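Local coordinates for protein GRMZM2G135359 pseudokinase (Zea mays, PDB 6CPY) that belongs to the receptor-like pseudokinases and probably serves in signalling at a membrane, its kinase-like domain being crystallised here without nucleotide, at residues E42-I47 / M55-T60; M120-A125 / S189-W194; M254-L259 / G265-D270. One frame throughout, in Å; residues are numbered along the deposited sequence.

Overall arrangement
The chain builds an N-terminal lobe around a five-stranded antiparallel sheet, followed by a mainly helical C-terminal lobe. Contact 1 closes first: strand 54-60 comes back against the turn that follows helix 34-40, at the outer part of the sheet. Contact 2 spans a far longer loop, joining strand 117-123 of the same sheet to the loop after strand 186-188, and so ties the two lobes together. The two touch through Leu56 and Leu191 and through Lys58 and Tyr124. Contact 3 is a short closure in the helical lobe, its centre about 35 Å from that of contact 2. All three follow in series, with none nested or crossed.

Contact 1. Residues E42-I47 / M55-T60; sequences EDFSNI and MLYKGT
Phe44 and Tyr57 meet in a T-shaped stack, the Phe44 edge directed at the Tyr57 face with the ring planes 66° apart. The base of the same side chain sits squarely on that face, Phe44 CB lying 3.9 Å from the Tyr57 ring centroid in a CH-pi contact. Ile47 runs alongside the tyrosine and brings CG1 to 3.7 Å from Tyr57 CE1. Its other branch, CG2, anti to the backbone N, reaches 3.9 Å from CE of Met55. Asn46 lies side by side with Lys58, its amide ND2 3.6 Å from Lys58 CB, while the lysine amine runs on to a salt bridge with Glu66. Shortening Tyr57 to an alanine would remove the ring on which Phe44 packs and beside which Ile47 lies, and is likely to set the Phe44 side chain free to turn. Between the backbones, Lys58 N donates to Asn46 O at 2.8 Å in an almost straight bond (177°), and a water accepts from Asn46 N and lies within hydrogen-bonding distance of Lys58 O. Backbone bonding thus helps to set the antiparallel start of strand 47-50, while aromatic and aliphatic packing holds the preceding turn.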
loop_
_atom_site.group_PDB
_atom_site.type_symbol
_atom_site.label_atom_id
_atom_site.label_comp_id
_atom_site.label_asym_id
_atom_site.label_seq_id
_atom_site.Cartn_x
_atom_site.Cartn_y
_atom_site.Cartn_z
ATOM N N GLU A 42 9.967 -21.386 6.808
ATOM C CA GLU A 42 11.067 -22.295 6.448
ATOM C C GLU A 42 12.417 -21.654 6.749
ATOM O O GLU A 42 13.290 -21.590 5.885
ATOM C CB GLU A 42 11.001 -22.673 4.959
ATOM C CG GLU A 42 9.664 -23.220 4.485
ATOM C CD GLU A 42 9.510 -24.710 4.709
ATOM O OE1 GLU A 42 10.092 -25.241 5.685
ATOM O OE2 GLU A 42 8.796 -25.351 3.906
ATOM N N ASP A 43 12.566 -21.155 7.975
ATOM C CA ASP A 43 13.767 -20.431 8.394
ATOM C C ASP A 43 14.144 -19.278 7.440
ATOM O O ASP A 43 15.317 -19.039 7.170
ATOM C CB ASP A 43 14.943 -21.409 8.595
ATOM C CG ASP A 43 14.760 -22.304 9.821
ATOM O OD1 ASP A 43 14.606 -21.762 10.939
ATOM O OD2 ASP A 43 14.789 -23.547 9.672
ATOM N N PHE A 44 13.135 -18.565 6.945
ATOM C CA PHE A 44 13.337 -17.364 6.131
ATOM C C PHE A 44 14.133 -17.625 4.835
ATOM O O PHE A 44 15.010 -16.844 4.457
ATOM C CB PHE A 44 13.958 -16.255 6.995
ATOM C CG PHE A 44 13.230 -16.045 8.297
ATOM C CD1 PHE A 44 12.011 -15.374 8.325
ATOM C CD2 PHE A 44 13.730 -16.559 9.481
ATOM C CE1 PHE A 44 11.320 -15.199 9.517
ATOM C CE2 PHE A 44 13.041 -16.393 10.674
ATOM C CZ PHE A 44 11.836 -15.715 10.694
ATOM N N SER A 45 13.773 -18.703 4.143
ATOM C CA SER A 45 14.452 -19.133 2.914
ATOM C C SER A 45 13.668 -18.811 1.644
ATOM O O SER A 45 14.161 -19.044 0.541
ATOM C CB SER A 45 14.727 -20.637 2.963
ATOM O OG SER A 45 13.533 -21.382 3.157
ATOM N N ASN A 46 12.464 -18.264 1.785
ATOM C CA ASN A 46 11.595 -18.018 0.642
ATOM C C ASN A 46 11.319 -16.517 0.500
ATOM O O ASN A 46 10.439 -15.977 1.160
ATOM C CB ASN A 46 10.299 -18.808 0.831
ATOM C CG ASN A 46 9.447 -18.856 -0.416
ATOM O OD1 ASN A 46 9.829 -18.350 -1.472
ATOM N ND2 ASN A 46 8.270 -19.474 -0.300
ATOM N N ILE A 47 12.076 -15.851 -0.369
ATOM C CA ILE A 47 12.022 -14.390 -0.481
ATOM C C ILE A 47 10.956 -13.929 -1.473
ATOM O O ILE A 47 10.926 -14.377 -2.622
ATOM C CB ILE A 47 13.399 -13.805 -0.872
ATOM C CG1 ILE A 47 14.449 -14.158 0.187
ATOM C CG2 ILE A 47 13.323 -12.292 -1.036
ATOM C CD1 ILE A 47 15.220 -15.433 -0.096
ATOM N N MET A 55 13.543 -6.889 4.291
ATOM C CA MET A 55 13.405 -8.082 3.458
ATOM C C MET A 55 11.988 -8.582 3.632
ATOM O O MET A 55 11.444 -8.454 4.734
ATOM C CB MET A 55 14.339 -9.188 3.953
ATOM C CG MET A 55 15.813 -8.930 3.756
ATOM S SD MET A 55 16.277 -8.900 2.020
ATOM C CE MET A 55 15.711 -10.501 1.452
ATOM N N LEU A 56 11.404 -9.162 2.578
ATOM C CA LEU A 56 10.054 -9.734 2.645
ATOM C C LEU A 56 10.069 -11.241 2.407
ATOM O O LEU A 56 10.478 -11.705 1.340
ATOM C CB LEU A 56 9.144 -9.086 1.614
ATOM C CG LEU A 56 8.949 -7.596 1.814
ATOM C CD1 LEU A 56 8.406 -6.987 0.532
ATOM C CD2 LEU A 56 8.018 -7.348 2.996
ATOM N N TYR A 57 9.612 -11.991 3.405
ATOM C CA TYR A 57 9.662 -13.444 3.378
ATOM C C TYR A 57 8.277 -14.032 3.310
ATOM O O TYR A 57 7.338 -13.530 3.922
ATOM C CB TYR A 57 10.380 -13.980 4.614
ATOM C CG TYR A 57 11.829 -13.584 4.683
ATOM C CD1 TYR A 57 12.771 -14.184 3.850
ATOM C CD2 TYR A 57 12.265 -12.602 5.575
ATOM C CE1 TYR A 57 14.102 -13.820 3.902
ATOM C CE2 TYR A 57 13.603 -12.239 5.639
ATOM C CZ TYR A 57 14.511 -12.852 4.798
ATOM O OH TYR A 57 15.836 -12.504 4.829
ATOM N N LYS A 58 8.160 -15.126 2.569
ATOM C CA LYS A 58 6.908 -15.843 2.471
ATOM C C LYS A 58 6.836 -16.866 3.594
ATOM O O LYS A 58 7.819 -17.550 3.897
ATOM C CB LYS A 58 6.810 -16.551 1.112
ATOM C CG LYS A 58 5.583 -17.423 0.932
ATOM C CD LYS A 58 4.315 -16.596 0.813
ATOM C CE LYS A 58 3.074 -17.452 0.963
ATOM N NZ LYS A 58 2.997 -18.525 -0.058
ATOM N N GLY A 59 5.665 -16.970 4.211
ATOM C CA GLY A 59 5.404 -18.061 5.125
ATOM C C GLY A 59 3.958 -18.513 5.105
ATOM O O GLY A 59 3.117 -17.945 4.404
ATOM N N THR A 60 3.685 -19.554 5.882
ATOM C CA THR A 60 2.339 -20.050 6.113
ATOM C C THR A 60 2.218 -20.438 7.572
ATOM O O THR A 60 2.983 -21.279 8.063
ATOM C CB THR A 60 2.028 -21.288 5.244
ATOM O OG1 THR A 60 2.336 -20.995 3.879
ATOM C CG2 THR A 60 0.550 -21.675 5.351
HETATM O O HOH W 1 10.765 -17.590 3.941
#

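Contact 2. Residues M120-A125 / S189-W194; sequences MVFEYA and SDLEFW
Phe122, at the position that corresponds to the kinase gatekeeper, packs on Leu191 of the Asp190-Leu191-Glu192 sequence, which takes the place of the DFG motif in this pseudokinase. Leu191 lays one methyl over the phenylalanine face, CD2 standing 3.9 Å from the Phe122 ring centroid and 25° off the ring normal, displaced toward the rim. The closest approach there, Leu191 CD2 to Phe122 CD2, is 3.5 Å, a snug fit for two buried side chains that run antiparallel to one another. At the far end of the ring, Phe122 CZ comes within 3.6 Å of Asp190 O, a carbonyl that accepts a hydrogen bond from Lys91. Two residues earlier on the strand, Met120 stretches straight beyond CG (chi2 -179°), which carries its methyl to Phe193: CE lies 4.0 Å from Phe193 CE2. Its sulfur makes an oblique Met-aromatic contact with the same ring. Within the loop, Trp194 NE1 donates to Asp190 OD2 at 2.9 Å, in the indole plane and on the syn lone pair of the oxygen, while Asp190 OD1 pairs with Arg171. These bonds at both oxygens fix the turn of the carboxylate. Leu191 also touches Leu56 and Tyr179, positions that flank the adenine pocket in active kinases, consistent with a nucleotide site partly filled by the leucine. Strand 117-123 supplies Met120 and Phe122 from the sheet, next to strand 66-72; helix 82-96 flanks Met120 and Trp194, and strand 178-180 packs against Leu191.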
loop_
_atom_site.group_PDB
_atom_site.type_symbol
_atom_site.label_atom_id
_atom_site.label_comp_id
_atom_site.label_asym_id
_atom_site.label_seq_id
_atom_site.Cartn_x
_atom_site.Cartn_y
_atom_site.Cartn_z
ATOM N N MET A 120 7.401 -7.774 11.262
ATOM C CA MET A 120 5.983 -7.509 11.227
ATOM C C MET A 120 5.392 -8.481 10.231
ATOM O O MET A 120 5.979 -8.726 9.172
ATOM C CB MET A 120 5.714 -6.054 10.806
ATOM C CG MET A 120 6.154 -5.073 11.883
ATOM S SD MET A 120 5.834 -3.350 11.479
ATOM C CE MET A 120 6.950 -2.542 12.633
ATOM N N VAL A 121 4.259 -9.060 10.600
ATOM C CA VAL A 121 3.632 -10.121 9.836
ATOM C C VAL A 121 2.380 -9.564 9.157
ATOM O O VAL A 121 1.462 -9.094 9.825
ATOM C CB VAL A 121 3.243 -11.302 10.745
ATOM C CG1 VAL A 121 2.552 -12.409 9.951
ATOM C CG2 VAL A 121 4.456 -11.817 11.493
ATOM N N PHE A 122 2.337 -9.661 7.827
ATOM C CA PHE A 122 1.245 -9.098 7.057
ATOM C C PHE A 122 0.508 -10.153 6.260
ATOM O O PHE A 122 1.032 -11.245 6.013
ATOM C CB PHE A 122 1.785 -8.058 6.086
ATOM C CG PHE A 122 2.330 -6.838 6.752
ATOM C CD1 PHE A 122 1.480 -5.812 7.148
ATOM C CD2 PHE A 122 3.688 -6.700 6.964
ATOM C CE1 PHE A 122 1.980 -4.681 7.760
ATOM C CE2 PHE A 122 4.191 -5.574 7.569
ATOM C CZ PHE A 122 3.340 -4.562 7.967
ATOM N N GLU A 123 -0.703 -9.804 5.840
ATOM C CA GLU A 123 -1.443 -10.618 4.864
ATOM C C GLU A 123 -0.611 -10.807 3.606
ATOM O O GLU A 123 0.093 -9.891 3.179
ATOM C CB GLU A 123 -2.752 -9.941 4.475
ATOM C CG GLU A 123 -3.792 -9.929 5.570
ATOM C CD GLU A 123 -5.028 -9.125 5.208
ATOM O OE1 GLU A 123 -4.913 -8.179 4.391
ATOM O OE2 GLU A 123 -6.097 -9.412 5.786
ATOM N N TYR A 124 -0.696 -11.997 3.001
ATOM C CA TYR A 124 0.023 -12.298 1.753
ATOM C C TYR A 124 -0.883 -12.029 0.564
ATOM O O TYR A 124 -2.025 -12.461 0.572
ATOM C CB TYR A 124 0.403 -13.779 1.703
ATOM C CG TYR A 124 1.010 -14.234 0.393
ATOM C CD1 TYR A 124 2.243 -13.754 -0.021
ATOM C CD2 TYR A 124 0.373 -15.181 -0.410
ATOM C CE1 TYR A 124 2.810 -14.162 -1.216
ATOM C CE2 TYR A 124 0.954 -15.621 -1.594
ATOM C CZ TYR A 124 2.171 -15.104 -1.987
ATOM O OH TYR A 124 2.766 -15.506 -3.166
ATOM N N ALA A 125 -0.356 -11.359 -0.454
ATOM C CA ALA A 125 -1.096 -11.106 -1.704
ATOM C C ALA A 125 -0.460 -11.925 -2.824
ATOM O O ALA A 125 0.676 -11.668 -3.190
ATOM C CB ALA A 125 -1.048 -9.634 -2.045
ATOM N N SER A 189 -0.308 -1.223 0.767
ATOM C CA SER A 189 0.597 -1.737 1.808
ATOM C C SER A 189 1.431 -0.663 2.469
ATOM O O SER A 189 1.624 0.437 1.931
ATOM C CB SER A 189 1.518 -2.800 1.238
ATOM O OG SER A 189 2.480 -2.239 0.374
ATOM N N ASP A 190 1.940 -1.002 3.648
ATOM C CA ASP A 190 2.933 -0.198 4.319
ATOM C C ASP A 190 3.945 -1.149 4.966
ATOM O O ASP A 190 3.834 -1.482 6.153
ATOM C CB ASP A 190 2.278 0.681 5.361
ATOM C CG ASP A 190 3.284 1.523 6.139
ATOM O OD1 ASP A 190 4.438 1.704 5.701
ATOM O OD2 ASP A 190 2.907 1.998 7.213
ATOM N N LEU A 191 4.916 -1.564 4.170
ATOM C CA LEU A 191 5.879 -2.596 4.562
ATOM C C LEU A 191 7.188 -2.038 5.124
ATOM O O LEU A 191 7.912 -2.741 5.837
ATOM C CB LEU A 191 6.158 -3.495 3.365
ATOM C CG LEU A 191 4.917 -4.222 2.839
ATOM C CD1 LEU A 191 5.217 -4.907 1.526
ATOM C CD2 LEU A 191 4.385 -5.226 3.852
ATOM N N GLU A 192 7.488 -0.786 4.802
ATOM C CA GLU A 192 8.744 -0.168 5.198
ATOM C C GLU A 192 8.694 0.184 6.666
ATOM O O GLU A 192 7.689 0.686 7.155
ATOM C CB GLU A 192 8.990 1.103 4.376
ATOM C CG GLU A 192 9.238 0.853 2.897
ATOM C CD GLU A 192 10.706 0.904 2.513
ATOM O OE1 GLU A 192 11.555 0.380 3.270
ATOM O OE2 GLU A 192 11.013 1.460 1.434
ATOM N N PHE A 193 9.783 -0.070 7.374
ATOM C CA PHE A 193 9.856 0.310 8.774
ATOM C C PHE A 193 9.902 1.839 8.841
ATOM O O PHE A 193 10.564 2.479 8.016
ATOM C CB PHE A 193 11.071 -0.328 9.447
ATOM C CG PHE A 193 10.914 -1.808 9.681
ATOM C CD1 PHE A 193 10.990 -2.709 8.628
ATOM C CD2 PHE A 193 10.694 -2.304 10.957
ATOM C CE1 PHE A 193 10.837 -4.074 8.843
ATOM C CE2 PHE A 193 10.542 -3.668 11.175
ATOM C CZ PHE A 193 10.605 -4.551 10.117
ATOM N N TRP A 194 9.173 2.414 9.797
ATOM C CA TRP A 194 9.046 3.876 9.922
ATOM C C TRP A 194 10.344 4.521 10.427
ATOM O O TRP A 194 10.416 4.957 11.578
ATOM C CB TRP A 194 7.893 4.232 10.880
ATOM C CG TRP A 194 6.504 3.935 10.368
ATOM C CD1 TRP A 194 6.161 3.228 9.245
ATOM C CD2 TRP A 194 5.272 4.312 10.993
ATOM N NE1 TRP A 194 4.791 3.157 9.128
ATOM C CE2 TRP A 194 4.223 3.817 10.188
ATOM C CE3 TRP A 194 4.955 5.034 12.153
ATOM C CZ2 TRP A 194 2.875 4.017 10.510
ATOM C CZ3 TRP A 194 3.621 5.231 12.471
ATOM C CH2 TRP A 194 2.597 4.724 11.651
#

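Contact 3. Residues M254-L259 / G265-D270; sequences MRLEEL and GFFPED
Leu256 carries the apolar part of this contact and meets both Phe267 and Glu269. One of its methyls presses against the first turn of the following helix, CD1 lying 3.2 Å from Glu269 O, a tight carbon-oxygen approach. The same methyl is 3.7 Å from Glu269 CG, the two side chains crossing at a slant. Phe267 approaches the leucine through CZ, the ring atom farthest from its backbone, which stands 4.2 Å from Leu256 CB and 4.0 Å from Leu256 O. With CG between the backbone N and the carbonyl carbon (chi1 71°), the ring is turned so that CZ comes to Leu256, and Gly265 O lies in plane at its edge. No hydrogen bond joins the segments, so their union rests on van der Waals contact.

No charged pair bridges the two segments: Arg255 and Glu257 pair within one, and Glu269 and Asp270 of the other both turn to Arg273, further along helix 269-282. The Arg255 NH2 to Glu257 OE2 salt bridge is 2.9 Å long, bent to 141° at the hydrogen, with the nitrogen on the syn side but out of the carboxylate plane. In the short helix, Glu258 N donates to Arg255 O at 3.0 Å, with Arg255 at the N-cap.

By their order after helix 214-230, helices 240-250 and 269-282 probably correspond to kinase helices αG and αH, and the contact closes the connection between them. Leu256 and Leu259 also rest on Tyr249 of helix 240-250, while Leu259 reaches Cys276 and Phe267 touches Ala272 of helix 269-282.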
loop_
_atom_site.group_PDB
_atom_site.type_symbol
_atom_site.label_atom_id
_atom_site.label_comp_id
_atom_site.label_asym_id
_atom_site.label_seq_id
_atom_site.Cartn_x
_atom_site.Cartn_y
_atom_site.Cartn_z
ATOM N N MET A 254 -5.838 15.480 -27.595
ATOM C CA MET A 254 -5.615 14.035 -27.678
ATOM C C MET A 254 -6.905 13.221 -27.595
ATOM O O MET A 254 -7.718 13.411 -26.706
ATOM C CB MET A 254 -4.657 13.575 -26.572
ATOM C CG MET A 254 -4.180 12.145 -26.745
ATOM S SD MET A 254 -3.208 11.545 -25.356
ATOM C CE MET A 254 -1.869 12.738 -25.361
ATOM N N ARG A 255 -7.057 12.284 -28.528
ATOM C CA ARG A 255 -8.173 11.344 -28.511
ATOM C C ARG A 255 -7.977 10.346 -27.360
ATOM O O ARG A 255 -6.847 10.032 -26.998
ATOM C CB ARG A 255 -8.241 10.588 -29.834
ATOM C CG ARG A 255 -8.438 11.483 -31.051
ATOM C CD ARG A 255 -8.455 10.672 -32.335
ATOM N NE ARG A 255 -9.461 9.609 -32.291
ATOM C CZ ARG A 255 -10.778 9.788 -32.414
ATOM N NH1 ARG A 255 -11.300 11.003 -32.587
ATOM N NH2 ARG A 255 -11.588 8.733 -32.355
ATOM N N LEU A 256 -9.070 9.844 -26.793
ATOM C CA LEU A 256 -8.964 8.841 -25.730
ATOM C C LEU A 256 -8.250 7.563 -26.185
ATOM O O LEU A 256 -7.600 6.907 -25.368
ATOM C CB LEU A 256 -10.335 8.495 -25.138
ATOM C CG LEU A 256 -10.916 9.406 -24.056
ATOM C CD1 LEU A 256 -12.348 8.973 -23.766
ATOM C CD2 LEU A 256 -10.085 9.367 -22.786
ATOM N N GLU A 257 -8.348 7.209 -27.471
ATOM C CA GLU A 257 -7.628 6.028 -27.989
ATOM C C GLU A 257 -6.103 6.172 -27.914
ATOM O O GLU A 257 -5.384 5.172 -27.895
ATOM C CB GLU A 257 -8.005 5.714 -29.442
ATOM C CG GLU A 257 -9.456 5.324 -29.656
ATOM C CD GLU A 257 -10.326 6.487 -30.102
ATOM O OE1 GLU A 257 -10.097 7.632 -29.644
ATOM O OE2 GLU A 257 -11.252 6.245 -30.912
ATOM N N GLU A 258 -5.606 7.406 -27.911
ATOM C CA GLU A 258 -4.179 7.642 -27.756
ATOM C C GLU A 258 -3.777 7.625 -26.276
ATOM O O GLU A 258 -2.668 7.241 -25.939
ATOM C CB GLU A 258 -3.770 8.971 -28.419
ATOM C CG GLU A 258 -2.287 9.283 -28.263
ATOM C CD GLU A 258 -1.781 10.422 -29.137
ATOM O OE1 GLU A 258 -2.591 11.120 -29.792
ATOM O OE2 GLU A 258 -0.541 10.619 -29.155
ATOM N N LEU A 259 -4.675 8.048 -25.403
ATOM C CA LEU A 259 -4.380 8.147 -23.977
ATOM C C LEU A 259 -4.437 6.792 -23.265
ATOM O O LEU A 259 -3.542 6.432 -22.494
ATOM C CB LEU A 259 -5.362 9.104 -23.307
ATOM C CG LEU A 259 -5.159 9.306 -21.800
ATOM C CD1 LEU A 259 -3.957 10.185 -21.536
ATOM C CD2 LEU A 259 -6.389 9.900 -21.150
ATOM N N GLY A 265 -7.636 -3.497 -23.677
ATOM C CA GLY A 265 -8.649 -3.957 -24.602
ATOM C C GLY A 265 -9.774 -2.939 -24.692
ATOM O O GLY A 265 -9.536 -1.730 -24.645
ATOM N N PHE A 266 -11.013 -3.417 -24.800
ATOM C CA PHE A 266 -12.144 -2.500 -24.980
ATOM C C PHE A 266 -12.406 -1.719 -23.708
ATOM O O PHE A 266 -12.173 -2.223 -22.611
ATOM C CB PHE A 266 -13.396 -3.252 -25.403
ATOM C CG PHE A 266 -13.317 -3.817 -26.789
ATOM C CD1 PHE A 266 -13.201 -2.973 -27.888
ATOM C CD2 PHE A 266 -13.378 -5.192 -27.000
ATOM C CE1 PHE A 266 -13.141 -3.484 -29.169
ATOM C CE2 PHE A 266 -13.319 -5.714 -28.287
ATOM C CZ PHE A 266 -13.207 -4.855 -29.374
ATOM N N PHE A 267 -12.856 -0.475 -23.865
ATOM C CA PHE A 267 -13.246 0.358 -22.729
ATOM C C PHE A 267 -14.409 1.304 -23.086
ATOM O O PHE A 267 -14.567 1.669 -24.246
ATOM C CB PHE A 267 -12.033 1.150 -22.199
ATOM C CG PHE A 267 -11.553 2.253 -23.105
ATOM C CD1 PHE A 267 -12.065 3.540 -22.994
ATOM C CD2 PHE A 267 -10.561 2.017 -24.052
ATOM C CE1 PHE A 267 -11.609 4.562 -23.812
ATOM C CE2 PHE A 267 -10.116 3.027 -24.885
ATOM C CZ PHE A 267 -10.635 4.305 -24.764
ATOM N N PRO A 268 -15.216 1.693 -22.086
ATOM C CA PRO A 268 -16.305 2.639 -22.289
ATOM C C PRO A 268 -15.781 4.068 -22.263
ATOM O O PRO A 268 -15.167 4.514 -21.290
ATOM C CB PRO A 268 -17.249 2.353 -21.121
ATOM C CG PRO A 268 -16.374 1.790 -20.046
ATOM C CD PRO A 268 -15.145 1.225 -20.692
ATOM N N GLU A 269 -16.036 4.768 -23.354
ATOM C CA GLU A 269 -15.411 6.045 -23.625
ATOM C C GLU A 269 -15.735 7.113 -22.569
ATOM O O GLU A 269 -14.856 7.835 -22.078
ATOM C CB GLU A 269 -15.933 6.475 -24.988
ATOM C CG GLU A 269 -15.205 7.591 -25.627
ATOM C CD GLU A 269 -15.988 8.105 -26.814
ATOM O OE1 GLU A 269 -16.611 7.288 -27.542
ATOM O OE2 GLU A 269 -16.003 9.324 -26.975
ATOM N N ASP A 270 -16.997 7.203 -22.195
ATOM C CA ASP A 270 -17.411 8.266 -21.289
ATOM C C ASP A 270 -17.007 8.012 -19.843
ATOM O O ASP A 270 -16.760 8.953 -19.097
ATOM C CB ASP A 270 -18.896 8.512 -21.420
ATOM C CG ASP A 270 -19.242 9.174 -22.751
ATOM O OD1 ASP A 270 -18.402 9.942 -23.274
ATOM O OD2 ASP A 270 -20.320 8.892 -23.278
#